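Local coordinates for Di-haem cytochrome c peroxidase family protein (Burkholderia thailandensis E264, PDB 6NX0), which probably reduces hydrogen peroxide as a diheme peroxidase, using two covalently bound c-type haems that can reach an unusually stable bis-Fe(IV) state, at residues A[149-154]-A[211-216]; A[114-119]-A[221-226]; A[291-296]-A[448-453]. One frame throughout, in Å; residues are numbered along the deposited sequence.

Interaction 1 (A[149-154]-A[211-216]); sequences GSRPGH and EMNNAS. With HEC (heme c), chain B; NO3 (nitrate ion), chain H.
Ser150 and Glu211 tie two loops together in the domain of a diheme peroxidase that carries the first c-type haem. Ser150 N donates to Glu211 O over 2.9 Å, with an N-H...O angle of 147°, and the glutamate side chain departs from the other side of its backbone toward the haem. Glu211 CB and CG each lie 3.9 Å from haem CBC, the methyl of a thioether arm. Glu211 CD comes to 4.0 Å from the methine carbon CHD, and Glu211 OE2 to 3.5 Å from it. Ser156 OG, hydrogen-bonded to OE2, helps to fix the carboxylate's rotation. The group stands on the haem face where a water lies 2.2 Å from the iron, consistent with the family's peroxide-binding side. Farther out, a type II turn from Arg151 to His154 folds back so that the arginine is flanked on two sides. A bend at chi3 (-71°) sets its guanidinium almost flat against the Asn213 amide, the planes 11° apart; Asn213 ND2 itself donates to Glu116 O, while Arg151 NH2 bonds to Pro209 O. Asn213 ND2 sits 3.4 Å above one guanidinium face of Arg151, and His154 NE2 3.6 Å above the opposite face.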
loop_
_atom_site.group_PDB
_atom_site.type_symbol
_atom_site.label_atom_id
_atom_site.label_comp_id
_atom_site.label_asym_id
_atom_site.label_seq_id
_atom_site.Cartn_x
_atom_site.Cartn_y
_atom_site.Cartn_z
ATOM N N GLY A 149 15.526 -0.488 8.763
ATOM C CA GLY A 149 16.274 0.412 7.904
ATOM C C GLY A 149 17.741 0.049 7.817
ATOM O O GLY A 149 18.156 -1.078 8.091
ATOM N N SER A 150 18.531 1.032 7.401
ATOM C CA SER A 150 19.923 0.807 7.041
ATOM C C SER A 150 20.834 0.555 8.233
ATOM O O SER A 150 22.000 0.194 8.012
ATOM C CB SER A 150 20.464 2.017 6.279
ATOM O OG SER A 150 20.567 3.111 7.157
ATOM N N ARG A 151 20.370 0.789 9.460
ATOM C CA ARG A 151 21.151 0.632 10.678
ATOM C C ARG A 151 20.435 -0.281 11.664
ATOM O O ARG A 151 19.203 -0.325 11.705
ATOM C CB ARG A 151 21.403 1.991 11.342
ATOM C CG ARG A 151 22.291 2.918 10.533
ATOM C CD ARG A 151 22.390 4.285 11.184
ATOM N NE ARG A 151 21.147 5.032 11.063
ATOM C CZ ARG A 151 20.934 6.240 11.558
ATOM N NH1 ARG A 151 21.894 6.852 12.245
ATOM N NH2 ARG A 151 19.775 6.843 11.380
ATOM N N PRO A 152 21.182 -0.990 12.504
ATOM C CA PRO A 152 20.537 -1.705 13.607
ATOM C C PRO A 152 19.705 -0.744 14.439
ATOM O O PRO A 152 20.087 0.405 14.671
ATOM C CB PRO A 152 21.717 -2.276 14.405
ATOM C CG PRO A 152 22.878 -2.237 13.467
ATOM C CD PRO A 152 22.647 -1.069 12.576
ATOM N N GLY A 153 18.548 -1.218 14.887
ATOM C CA GLY A 153 17.738 -0.419 15.770
ATOM C C GLY A 153 16.917 0.660 15.103
ATOM O O GLY A 153 16.236 1.419 15.801
ATOM N N HIS A 154 16.962 0.769 13.784
ATOM C CA HIS A 154 16.138 1.722 13.061
ATOM C C HIS A 154 15.150 0.950 12.206
ATOM O O HIS A 154 15.535 0.015 11.498
ATOM C CB HIS A 154 16.999 2.648 12.210
ATOM C CG HIS A 154 17.805 3.590 13.037
ATOM N ND1 HIS A 154 17.389 4.870 13.320
ATOM C CD2 HIS A 154 18.956 3.402 13.727
ATOM C CE1 HIS A 154 18.277 5.450 14.115
ATOM N NE2 HIS A 154 19.240 4.584 14.366
ATOM N N GLU A 211 15.097 4.744 7.363
ATOM C CA GLU A 211 15.113 3.887 6.184
ATOM C C GLU A 211 16.492 3.941 5.524
ATOM O O GLU A 211 17.445 3.426 6.103
ATOM C CB GLU A 211 13.967 4.263 5.236
ATOM C CG GLU A 211 12.606 4.081 5.986
ATOM C CD GLU A 211 11.375 4.108 5.090
ATOM O OE1 GLU A 211 11.419 4.709 4.017
ATOM O OE2 GLU A 211 10.330 3.531 5.457
ATOM N N MET A 212 16.652 4.555 4.344
ATOM C CA MET A 212 17.953 4.499 3.685
ATOM C C MET A 212 18.953 5.511 4.233
ATOM O O MET A 212 20.150 5.323 4.031
ATOM C CB MET A 212 17.784 4.686 2.183
ATOM C CG MET A 212 16.779 3.694 1.590
ATOM S SD MET A 212 16.445 3.824 -0.163
ATOM C CE MET A 212 17.875 2.986 -0.861
ATOM N N ASN A 213 18.494 6.575 4.902
ATOM C CA ASN A 213 19.355 7.434 5.732
ATOM C C ASN A 213 20.441 8.179 4.951
ATOM O O ASN A 213 21.526 8.463 5.474
ATOM C CB ASN A 213 19.994 6.600 6.837
ATOM C CG ASN A 213 20.730 7.426 7.842
ATOM O OD1 ASN A 213 20.285 8.493 8.250
ATOM N ND2 ASN A 213 21.880 6.913 8.266
ATOM N N ASN A 214 20.178 8.569 3.716
ATOM C CA ASN A 214 21.063 9.563 3.113
ATOM C C ASN A 214 20.859 10.904 3.805
ATOM O O ASN A 214 19.746 11.272 4.188
ATOM C CB ASN A 214 20.817 9.671 1.614
ATOM C CG ASN A 214 21.134 8.381 0.888
ATOM O OD1 ASN A 214 22.292 7.988 0.780
ATOM N ND2 ASN A 214 20.112 7.691 0.443
ATOM N N ALA A 215 21.954 11.651 3.981
ATOM C CA ALA A 215 21.904 12.823 4.844
ATOM C C ALA A 215 21.114 13.965 4.217
ATOM O O ALA A 215 20.448 14.735 4.922
ATOM C CB ALA A 215 23.336 13.271 5.160
ATOM N N SER A 216 21.175 14.094 2.899
ATOM C CA SER A 216 20.581 15.193 2.173
ATOM C C SER A 216 20.675 14.867 0.699
ATOM O O SER A 216 21.457 14.003 0.292
ATOM C CB SER A 216 21.313 16.506 2.434
ATOM O OG SER A 216 22.601 16.441 1.838
HETATM FE FE HEC B . 9.439 1.738 -0.196
HETATM C CHA HEC B . 6.112 2.553 0.324
HETATM C CHB HEC B . 9.133 2.634 -3.457
HETATM C CHC HEC B . 12.862 1.879 -0.501
HETATM C CHD HEC B . 9.812 0.988 3.145
HETATM N NA HEC B . 7.894 2.366 -1.354
HETATM C C1A HEC B . 6.610 2.672 -0.947
HETATM C C2A HEC B . 5.852 3.082 -2.096
HETATM C C3A HEC B . 6.665 2.996 -3.159
HETATM C C4A HEC B . 7.984 2.641 -2.702
HETATM C CMA HEC B . 6.349 3.418 -4.589
HETATM C CAA HEC B . 4.380 3.533 -2.071
HETATM C CBA HEC B . 3.468 2.367 -2.410
HETATM C CGA HEC B . 2.004 2.688 -2.252
HETATM O O1A HEC B . 1.197 1.815 -2.686
HETATM O O2A HEC B . 1.661 3.712 -1.585
HETATM N NB HEC B . 10.761 2.192 -1.667
HETATM C C1B HEC B . 10.409 2.566 -2.957
HETATM C C2B HEC B . 11.621 2.809 -3.693
HETATM C C3B HEC B . 12.658 2.705 -2.856
HETATM C C4B HEC B . 12.133 2.277 -1.582
HETATM C CMB HEC B . 11.655 3.203 -5.174
HETATM C CAB HEC B . 14.164 2.846 -3.157
HETATM C CBB HEC B . 14.484 4.319 -3.512
HETATM N NC HEC B . 11.015 1.463 1.065
HETATM C C1C HEC B . 12.356 1.521 0.711
HETATM C C2C HEC B . 13.105 0.950 1.808
HETATM C C3C HEC B . 12.281 0.662 2.819
HETATM C C4C HEC B . 10.947 1.013 2.377
HETATM C CMC HEC B . 14.606 0.624 1.739
HETATM C CAC HEC B . 12.573 -0.254 4.021
HETATM C CBC HEC B . 13.559 0.395 5.002
HETATM N ND HEC B . 8.186 1.718 1.400
HETATM C C1D HEC B . 8.561 1.342 2.706
HETATM C C2D HEC B . 7.428 1.544 3.572
HETATM C C3D HEC B . 6.328 2.083 2.730
HETATM C C4D HEC B . 6.855 2.160 1.395
HETATM C CMD HEC B . 7.422 1.366 5.077
HETATM C CAD HEC B . 4.923 2.507 3.196
HETATM C CBD HEC B . 5.092 3.807 3.949
HETATM C CGD HEC B . 3.790 4.562 4.145
HETATM O O1D HEC B . 2.733 4.055 3.708
HETATM O O2D HEC B . 3.864 5.628 4.819
HETATM N N NO3 H . 24.777 10.352 1.710
HETATM O O1 NO3 H . 23.845 10.527 0.906
HETATM O O2 NO3 H . 24.648 10.673 2.957
HETATM O O3 NO3 H . 25.857 9.892 1.235
HETATM O O HOH W 1 9.557 3.821 0.468
#

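Interaction 2 (A[114-119]-A[221-226]); sequences LSEPRG and MRKIGR
Leu114 and Ile224 mark the closest backbone approach, their CA atoms 7.7 Å apart, where the irregular 114-119 loop passes the end of helix 217-225 without any main-chain hydrogen bond between the two. Side chains therefore bridge the gap, in one polar and one apolar patch. In the polar patch Lys223 and Glu116 reach out from opposite directions. Lys223 leaves its helix with CG opposite the backbone N (chi1 177°) and then bends at chi3, which brings the ammonium in among the oxygens of the loop. A salt bridge joins Lys223 NZ to Glu116 OE2 at 2.8 Å; the nitrogen meets the anti side of the carboxylate and stands 33° out of its plane. The glutamate, bent at chi2 (-64°), curls back to offer that oxygen. Lys223 NZ is further held by Asn214 OD1 and by Ala113 O, and Ser115 O lies 3.1 Å from it, so the charge is surrounded by oxygens from several parts of the chain and probably stays protonated.

In the apolar patch, Leu114 CD2 is the branch that touches, meeting Ile224 CG1 at 3.7 Å and Ile224 CD1 at 3.8 Å. Ile224 also rests on Met248 and Leu252 of helix 245-260, and Leu114 on Met212. Through Met212, which touches the haem, the pair connects to the haem pocket. Leu114 lies about 6 Å, side chain to side chain, from Cys122, the first cysteine of the CXXCH haem-attachment motif of c-type cytochromes, into which this loop leads.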
loop_
_atom_site.group_PDB
_atom_site.type_symbol
_atom_site.label_atom_id
_atom_site.label_comp_id
_atom_site.label_asym_id
_atom_site.label_seq_id
_atom_site.Cartn_x
_atom_site.Cartn_y
_atom_site.Cartn_z
ATOM N N LEU A 114 22.957 3.247 -2.370
ATOM C CA LEU A 114 22.074 4.379 -2.141
ATOM C C LEU A 114 21.558 4.452 -0.707
ATOM O O LEU A 114 20.480 5.014 -0.463
ATOM C CB LEU A 114 20.906 4.322 -3.123
ATOM C CG LEU A 114 21.310 4.301 -4.608
ATOM C CD1 LEU A 114 20.081 4.449 -5.496
ATOM C CD2 LEU A 114 22.345 5.375 -4.914
ATOM N N SER A 115 22.263 3.846 0.231
ATOM C CA SER A 115 21.948 3.958 1.641
ATOM C C SER A 115 23.190 4.376 2.418
ATOM O O SER A 115 24.326 4.319 1.925
ATOM C CB SER A 115 21.422 2.638 2.187
ATOM O OG SER A 115 22.381 1.596 2.049
ATOM N N GLU A 116 22.958 4.780 3.662
ATOM C CA GLU A 116 24.027 5.049 4.614
ATOM C C GLU A 116 23.719 4.327 5.915
ATOM O O GLU A 116 22.701 4.635 6.551
ATOM C CB GLU A 116 24.149 6.548 4.875
ATOM C CG GLU A 116 24.634 7.349 3.681
ATOM C CD GLU A 116 26.055 6.989 3.267
ATOM O OE1 GLU A 116 26.839 6.489 4.114
ATOM O OE2 GLU A 116 26.385 7.204 2.087
ATOM N N PRO A 117 24.559 3.392 6.368
ATOM C CA PRO A 117 25.719 2.841 5.670
ATOM C C PRO A 117 25.286 2.129 4.409
ATOM O O PRO A 117 24.105 1.761 4.270
ATOM C CB PRO A 117 26.325 1.860 6.688
ATOM C CG PRO A 117 25.687 2.168 7.985
ATOM C CD PRO A 117 24.384 2.818 7.712
ATOM N N ARG A 118 26.222 1.914 3.485
ATOM C CA ARG A 118 25.919 1.212 2.245
ATOM C C ARG A 118 25.412 -0.195 2.531
ATOM O O ARG A 118 25.708 -0.798 3.576
ATOM C CB ARG A 118 27.173 1.142 1.361
ATOM N N GLY A 119 24.647 -0.733 1.576
ATOM C CA GLY A 119 24.194 -2.102 1.649
ATOM C C GLY A 119 22.703 -2.308 1.509
ATOM O O GLY A 119 22.246 -3.439 1.337
ATOM N N MET A 221 23.686 13.263 -4.069
ATOM C CA MET A 221 24.147 13.650 -5.401
ATOM C C MET A 221 25.637 13.426 -5.545
ATOM O O MET A 221 26.102 12.864 -6.544
ATOM C CB MET A 221 23.806 15.120 -5.646
ATOM C CG MET A 221 24.367 15.726 -6.914
ATOM S SD MET A 221 24.185 17.511 -6.903
ATOM C CE MET A 221 25.513 17.984 -5.794
ATOM N N ARG A 222 26.412 13.872 -4.552
ATOM C CA ARG A 222 27.855 13.734 -4.614
ATOM C C ARG A 222 28.258 12.277 -4.606
ATOM O O ARG A 222 29.157 11.869 -5.343
ATOM C CB ARG A 222 28.507 14.456 -3.441
ATOM C CG ARG A 222 28.524 15.970 -3.588
ATOM C CD ARG A 222 28.966 16.656 -2.292
ATOM N NE ARG A 222 29.286 18.060 -2.560
ATOM C CZ ARG A 222 28.380 19.019 -2.722
ATOM N NH1 ARG A 222 27.079 18.745 -2.648
ATOM N NH2 ARG A 222 28.779 20.264 -2.956
ATOM N N LYS A 223 27.580 11.470 -3.794
ATOM C CA LYS A 223 27.873 10.049 -3.758
ATOM C C LYS A 223 27.590 9.392 -5.109
ATOM O O LYS A 223 28.444 8.686 -5.667
ATOM C CB LYS A 223 27.050 9.405 -2.643
ATOM C CG LYS A 223 27.238 7.895 -2.572
ATOM C CD LYS A 223 26.630 7.312 -1.307
ATOM C CE LYS A 223 25.128 7.504 -1.198
ATOM N NZ LYS A 223 24.580 6.723 -0.040
ATOM N N ILE A 224 26.387 9.607 -5.656
ATOM C CA ILE A 224 26.012 8.967 -6.913
ATOM C C ILE A 224 26.910 9.459 -8.039
ATOM O O ILE A 224 27.269 8.701 -8.960
ATOM C CB ILE A 224 24.537 9.249 -7.226
ATOM C CG1 ILE A 224 23.611 8.536 -6.240
ATOM C CG2 ILE A 224 24.228 8.870 -8.677
ATOM C CD1 ILE A 224 22.136 8.806 -6.497
ATOM N N GLY A 225 27.287 10.743 -7.990
ATOM C CA GLY A 225 28.051 11.333 -9.083
ATOM C C GLY A 225 29.401 10.692 -9.301
ATOM O O GLY A 225 29.966 10.833 -10.391
ATOM N N ARG A 226 29.925 9.977 -8.302
ATOM C CA ARG A 226 31.218 9.314 -8.375
ATOM C C ARG A 226 31.106 7.880 -8.861
ATOM O O ARG A 226 32.122 7.174 -8.889
ATOM C CB ARG A 226 31.910 9.324 -7.004
ATOM C CG ARG A 226 32.245 10.704 -6.452
ATOM C CD ARG A 226 32.786 10.619 -5.008
ATOM N NE ARG A 226 32.882 11.945 -4.380
ATOM C CZ ARG A 226 32.200 12.351 -3.303
ATOM N NH1 ARG A 226 32.378 13.590 -2.844
ATOM N NH2 ARG A 226 31.348 11.543 -2.666
#

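Interaction 3 (A[291-296]-A[448-453]); sequences ALFRNP and DDLVAF
Leu450 projects from helix 444-455 into the hollow between Leu292 and Phe293, at the last turn of helix 284-293. The methyl CD2 is the bump. Leu450 CD2 sits 3.6 Å from Phe293 N and also touches Leu292 CB, at 3.9 Å, and Phe293 CB, meeting the backbone of the partner helix as well as the roots of two side chains. The same methyl meets the phenylalanine ring at its edge, near the ring plane, and so closes that side of it.

One turn further along helix 444-455, Phe453 approaches a different surface. Phe293 has CG opposite the backbone N (chi1 -165°), which swings its ring toward the partner helix and presents a face there. Phe453 CE2 rests over that face, offset toward the rim and 3.8 Å from Phe293 CG. The two rings are inclined at 59° with centroids 5.2 Å apart, an oblique pairing in which Phe453 CD2 and CE2 do the touching.

Such a meeting of the helix preceding the CXXCH motif with the helix near the domain's C-terminus, with aromatic residues at the interface, is the hallmark of the cytochrome c fold. Here it stands beside the second haem: Phe293 also touches Cys301, a covalent attachment point, and His305, an axial ligand of the iron, while Leu450 comes within about 4 Å of the haem, nearest atoms.

At the other end of the interface the leucine of the first helix becomes the bump. Leu292 CD1 lies against Asp449 CB at 3.9 Å, using the aliphatic root of the aspartate as a greasy surface. Beyond that root the carboxylate turns to polar partners on helix 284-293: Asp449 OD1 accepts from Gln285 NE2, and Asp449 OD2 forms a salt bridge with Arg288 NE.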
loop_
_atom_site.group_PDB
_atom_site.type_symbol
_atom_site.label_atom_id
_atom_site.label_comp_id
_atom_site.label_asym_id
_atom_site.label_seq_id
_atom_site.Cartn_x
_atom_site.Cartn_y
_atom_site.Cartn_z
ATOM N N ALA A 291 -17.961 -15.267 -2.916
ATOM C CA ALA A 291 -19.327 -14.809 -2.675
ATOM C C ALA A 291 -19.442 -14.067 -1.346
ATOM O O ALA A 291 -20.159 -13.062 -1.259
ATOM C CB ALA A 291 -20.281 -15.994 -2.734
ATOM N N LEU A 292 -18.751 -14.533 -0.296
ATOM C CA LEU A 292 -18.747 -13.801 0.972
ATOM C C LEU A 292 -18.122 -12.421 0.805
ATOM O O LEU A 292 -18.570 -11.444 1.417
ATOM C CB LEU A 292 -17.975 -14.591 2.024
ATOM C CG LEU A 292 -18.729 -15.811 2.539
ATOM C CD1 LEU A 292 -17.739 -16.798 3.117
ATOM C CD2 LEU A 292 -19.742 -15.415 3.605
ATOM N N PHE A 293 -17.050 -12.356 0.021
ATOM C CA PHE A 293 -16.319 -11.119 -0.236
ATOM C C PHE A 293 -17.209 -10.053 -0.839
ATOM O O PHE A 293 -17.020 -8.861 -0.557
ATOM C CB PHE A 293 -15.142 -11.441 -1.164
ATOM C CG PHE A 293 -14.090 -10.362 -1.243
ATOM C CD1 PHE A 293 -14.149 -9.362 -2.185
ATOM C CD2 PHE A 293 -13.014 -10.398 -0.372
ATOM C CE1 PHE A 293 -13.168 -8.382 -2.230
ATOM C CE2 PHE A 293 -12.031 -9.442 -0.420
ATOM C CZ PHE A 293 -12.092 -8.441 -1.349
ATOM N N ARG A 294 -18.183 -10.466 -1.658
ATOM C CA ARG A 294 -19.089 -9.574 -2.367
ATOM C C ARG A 294 -20.469 -9.507 -1.731
ATOM O O ARG A 294 -21.377 -8.903 -2.319
ATOM C CB ARG A 294 -19.232 -10.018 -3.822
ATOM C CG ARG A 294 -17.973 -9.905 -4.613
ATOM C CD ARG A 294 -18.268 -9.898 -6.103
ATOM N NE ARG A 294 -18.558 -11.236 -6.576
ATOM C CZ ARG A 294 -18.476 -11.586 -7.853
ATOM N NH1 ARG A 294 -18.743 -12.841 -8.227
ATOM N NH2 ARG A 294 -18.121 -10.672 -8.747
ATOM N N ASN A 295 -20.657 -10.135 -0.576
ATOM C CA ASN A 295 -21.955 -10.197 0.083
ATOM C C ASN A 295 -22.057 -9.017 1.041
ATOM O O ASN A 295 -21.307 -8.971 2.036
ATOM C CB ASN A 295 -22.108 -11.521 0.815
ATOM C CG ASN A 295 -23.464 -11.686 1.509
ATOM O OD1 ASN A 295 -24.151 -10.720 1.836
ATOM N ND2 ASN A 295 -23.822 -12.938 1.784
ATOM N N PRO A 296 -22.944 -8.048 0.800
ATOM C CA PRO A 296 -22.971 -6.851 1.655
ATOM C C PRO A 296 -23.416 -7.125 3.074
ATOM O O PRO A 296 -23.245 -6.269 3.950
ATOM C CB PRO A 296 -23.960 -5.931 0.932
ATOM C CG PRO A 296 -24.842 -6.871 0.158
ATOM C CD PRO A 296 -23.951 -7.997 -0.276
ATOM N N ASP A 448 -12.578 -18.704 7.194
ATOM C CA ASP A 448 -11.698 -19.628 6.479
ATOM C C ASP A 448 -11.888 -19.522 4.961
ATOM O O ASP A 448 -10.922 -19.573 4.189
ATOM C CB ASP A 448 -11.955 -21.072 6.917
ATOM C CG ASP A 448 -11.719 -21.328 8.417
ATOM O OD1 ASP A 448 -11.047 -20.547 9.123
ATOM O OD2 ASP A 448 -12.223 -22.371 8.901
ATOM N N ASP A 449 -13.144 -19.421 4.506
ATOM C CA ASP A 449 -13.417 -19.353 3.079
ATOM C C ASP A 449 -12.904 -18.053 2.460
ATOM O O ASP A 449 -12.381 -18.064 1.341
ATOM C CB ASP A 449 -14.915 -19.515 2.842
ATOM C CG ASP A 449 -15.425 -20.920 3.170
ATOM O OD1 ASP A 449 -14.600 -21.839 3.390
ATOM O OD2 ASP A 449 -16.674 -21.096 3.210
ATOM N N LEU A 450 -13.032 -16.930 3.186
ATOM C CA LEU A 450 -12.463 -15.667 2.726
ATOM C C LEU A 450 -10.950 -15.764 2.568
ATOM O O LEU A 450 -10.400 -15.308 1.557
ATOM C CB LEU A 450 -12.826 -14.547 3.693
ATOM C CG LEU A 450 -14.254 -13.993 3.559
ATOM C CD1 LEU A 450 -14.639 -13.178 4.794
ATOM C CD2 LEU A 450 -14.390 -13.174 2.318
ATOM N N VAL A 451 -10.266 -16.375 3.539
ATOM C CA VAL A 451 -8.824 -16.605 3.392
ATOM C C VAL A 451 -8.528 -17.436 2.148
ATOM O O VAL A 451 -7.626 -17.113 1.369
ATOM C CB VAL A 451 -8.264 -17.263 4.660
ATOM C CG1 VAL A 451 -6.811 -17.720 4.447
ATOM C CG2 VAL A 451 -8.387 -16.338 5.841
ATOM N N ALA A 452 -9.294 -18.510 1.927
ATOM C CA ALA A 452 -9.084 -19.312 0.726
ATOM C C ALA A 452 -9.215 -18.468 -0.538
ATOM O O ALA A 452 -8.423 -18.587 -1.478
ATOM C CB ALA A 452 -10.078 -20.474 0.691
ATOM N N PHE A 453 -10.205 -17.566 -0.579
ATOM C CA PHE A 453 -10.321 -16.713 -1.742
ATOM C C PHE A 453 -9.124 -15.772 -1.873
ATOM O O PHE A 453 -8.590 -15.601 -2.964
ATOM C CB PHE A 453 -11.625 -15.926 -1.681
ATOM C CG PHE A 453 -11.693 -14.874 -2.710
ATOM C CD1 PHE A 453 -11.716 -15.200 -4.049
ATOM C CD2 PHE A 453 -11.690 -13.527 -2.349
ATOM C CE1 PHE A 453 -11.731 -14.212 -5.016
ATOM C CE2 PHE A 453 -11.709 -12.536 -3.308
ATOM C CZ PHE A 453 -11.723 -12.866 -4.639
#

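Overall arrangement
Interactions 1 and 2 form one continuous patch, their centres about 12 Å apart, and interaction 1 lies within the span of chain that interaction 2 brings together. The 114-119 loop of interaction 2 touches both segments of interaction 1: Ser150 OG approaches Glu116 O at 2.7 Å, a probable hydrogen bond, and Met212 O packs at 3.5 Å from Ser115 CB. Interaction 1 reaches the first haem directly, through Gly149, Glu211 and Met212, whereas in interaction 2 the side chain of Leu114 stays about 6 Å from that haem. Interaction 3 belongs to the second haem's domain, on the opposite side of the chain's centre. Its centre is about 40 Å from that of interaction 1 and about 46 Å from that of interaction 2.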